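PDB 6CPY: GRMZM2G135359 pseudokinase from Zea mays, which is a receptor-like pseudokinase of undefined role, represented here by its protein kinase-like domain, a fold generally associated with ATP binding and phosphotransfer. Local coordinates for residues 148-153 and 178-183. Residues are numbered along the deposited sequence; the frame is centred on the assembly and turned at random. Where two conformers were deposited one is given.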
loop_
_atom_site.group_PDB
_atom_site.type_symbol
_atom_site.label_atom_id
_atom_site.label_comp_id
_atom_site.label_asym_id
_atom_site.label_seq_id
_atom_site.Cartn_x
_atom_site.Cartn_y
_atom_site.Cartn_z
ATOM N N LEU A 148 -8.386 -13.202 -6.151
ATOM C CA LEU A 148 -8.429 -13.759 -4.812
ATOM C C LEU A 148 -7.072 -13.707 -4.123
ATOM O O LEU A 148 -6.997 -13.382 -2.949
ATOM C CB LEU A 148 -8.987 -15.189 -4.832
ATOM C CG LEU A 148 -10.511 -15.219 -4.608
ATOM C CD1 LEU A 148 -11.277 -14.219 -5.457
ATOM C CD2 LEU A 148 -11.029 -16.632 -4.835
ATOM N N ARG A 149 -6.015 -14.022 -4.860
ATOM C CA ARG A 149 -4.659 -13.896 -4.332
ATOM C C ARG A 149 -4.332 -12.478 -3.891
ATOM O O ARG A 149 -3.735 -12.279 -2.858
ATOM C CB ARG A 149 -3.627 -14.329 -5.367
ATOM C CG ARG A 149 -3.540 -15.823 -5.602
ATOM C CD ARG A 149 -2.084 -16.229 -5.781
ATOM N NE ARG A 149 -1.337 -15.257 -6.571
ATOM C CZ ARG A 149 -0.034 -14.989 -6.432
ATOM N NH1 ARG A 149 0.716 -15.605 -5.519
ATOM N NH2 ARG A 149 0.525 -14.085 -7.216
ATOM N N ILE A 150 -4.722 -11.497 -4.694
ATOM C CA ILE A 150 -4.496 -10.102 -4.361
ATOM C C ILE A 150 -5.306 -9.722 -3.118
ATOM O O ILE A 150 -4.775 -9.144 -2.175
ATOM C CB ILE A 150 -4.843 -9.194 -5.558
ATOM C CG1 ILE A 150 -3.779 -9.369 -6.658
ATOM C CG2 ILE A 150 -4.977 -7.737 -5.117
ATOM C CD1 ILE A 150 -4.229 -8.888 -8.020
ATOM N N SER A 151 -6.580 -10.094 -3.105
ATOM C CA SER A 151 -7.444 -9.823 -1.953
ATOM C C SER A 151 -6.889 -10.401 -0.634
ATOM O O SER A 151 -6.916 -9.735 0.409
ATOM C CB SER A 151 -8.862 -10.397 -2.228
ATOM O OG SER A 151 -9.450 -9.828 -3.394
ATOM N N MET A 152 -6.400 -11.633 -0.679
ATOM C CA MET A 152 -5.863 -12.294 0.508
ATOM C C MET A 152 -4.568 -11.624 0.942
ATOM O O MET A 152 -4.397 -11.308 2.123
ATOM C CB MET A 152 -5.625 -13.785 0.259
ATOM C CG MET A 152 -5.464 -14.604 1.539
ATOM S SD MET A 152 -6.977 -14.626 2.531
ATOM C CE MET A 152 -8.098 -14.327 1.186
ATOM N N GLY A 153 -3.670 -11.389 -0.017
ATOM C CA GLY A 153 -2.406 -10.695 0.256
ATOM C C GLY A 153 -2.596 -9.378 0.981
ATOM O O GLY A 153 -1.902 -9.098 1.961
ATOM N N VAL A 178 -1.909 -0.037 -3.796
ATOM C CA VAL A 178 -1.568 -1.450 -3.845
ATOM C C VAL A 178 -0.861 -1.721 -5.159
ATOM O O VAL A 178 -1.426 -1.488 -6.235
ATOM C CB VAL A 178 -2.818 -2.349 -3.766
ATOM C CG1 VAL A 178 -2.424 -3.812 -3.858
ATOM C CG2 VAL A 178 -3.586 -2.074 -2.486
ATOM N N TYR A 179 0.370 -2.203 -5.063
ATOM C CA TYR A 179 1.170 -2.562 -6.223
ATOM C C TYR A 179 1.179 -4.081 -6.414
ATOM O O TYR A 179 0.832 -4.837 -5.509
ATOM C CB TYR A 179 2.593 -2.017 -6.076
ATOM C CG TYR A 179 2.654 -0.514 -6.242
ATOM C CD1 TYR A 179 2.296 0.338 -5.206
ATOM C CD2 TYR A 179 3.038 0.053 -7.455
ATOM C CE1 TYR A 179 2.331 1.714 -5.368
ATOM C CE2 TYR A 179 3.084 1.427 -7.625
ATOM C CZ TYR A 179 2.726 2.253 -6.585
ATOM O OH TYR A 179 2.773 3.625 -6.763
ATOM N N LEU A 180 1.567 -4.503 -7.608
ATOM C CA LEU A 180 1.527 -5.907 -8.006
ATOM C C LEU A 180 2.914 -6.398 -8.417
ATOM O O LEU A 180 3.575 -5.759 -9.233
ATOM C CB LEU A 180 0.557 -6.068 -9.178
ATOM C CG LEU A 180 -0.871 -5.585 -8.905
ATOM C CD1 LEU A 180 -1.751 -5.760 -10.128
ATOM C CD2 LEU A 180 -1.472 -6.333 -7.720
ATOM N N THR A 181 3.319 -7.535 -7.857
ATOM C CA THR A 181 4.616 -8.163 -8.143
ATOM C C THR A 181 4.601 -8.845 -9.507
ATOM O O THR A 181 3.572 -8.872 -10.184
ATOM C CB THR A 181 4.982 -9.235 -7.093
ATOM O OG1 THR A 181 4.100 -10.365 -7.214
ATOM C CG2 THR A 181 4.915 -8.677 -5.686
ATOM N N ASP A 182 5.747 -9.408 -9.897
ATOM C CA ASP A 182 5.886 -10.071 -11.201
ATOM C C ASP A 182 4.904 -11.232 -11.462
ATOM O O ASP A 182 4.617 -11.534 -12.626
ATOM C CB ASP A 182 7.339 -10.529 -11.433
ATOM C CG ASP A 182 7.840 -11.500 -10.375
ATOM O OD1 ASP A 182 7.101 -11.813 -9.410
ATOM O OD2 ASP A 182 9.001 -11.948 -10.511
ATOM N N ASP A 183 4.396 -11.879 -10.404
ATOM C CA ASP A 183 3.319 -12.880 -10.559
ATOM C C ASP A 183 1.995 -12.429 -9.916
ATOM O O ASP A 183 1.166 -13.248 -9.480
ATOM C CB ASP A 183 3.757 -14.266 -10.060
ATOM C CG ASP A 183 4.133 -14.281 -8.605
ATOM O OD1 ASP A 183 3.841 -13.299 -7.882
ATOM O OD2 ASP A 183 4.728 -15.296 -8.181
#
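NH2 of Arg149 meets OD1 of Asp183 at 3.5 Å in a salt bridge. The hydrogen bond within it is weak though fairly straight, the N-H...O angle being 157°. Carboxylate and guanidinium are turned almost perpendicular, 88° between their planes, with OD1 at the guanidinium edge. The backbone O of Asp183 also lies at this edge, near the plane, but its 2.5 Å from NH2 of Arg149 is doubtfully short. The carboxyl carbon of Asp183 sits between its own backbone N and carbonyl carbon (chi1 60°), a torsion that brings OD1 round to the same nitrogen as the main-chain oxygen. In the C-lobe of the kinase fold, helix 144-164 corresponds to αE, and strands 178-180 and 186-188 to the β7-β8 hairpin that follows the catalytic-loop region. Arg149 thus reaches from the helix to the turn of this hairpin, where Thr181 OG1 accepts a hydrogen bond from Ala185 N. Deeper in, the contact becomes apolar. CD1 of Ile150 reaches CD2 of Leu180 at 3.8 Å, and CG1 of Ile150 is 4.0 Å from the same methyl; the two side chains cross at about a right angle. Leu180 also touches His133 of helix 130-135, and its backbone hydrogen-bonds to Asn127 and Gly128.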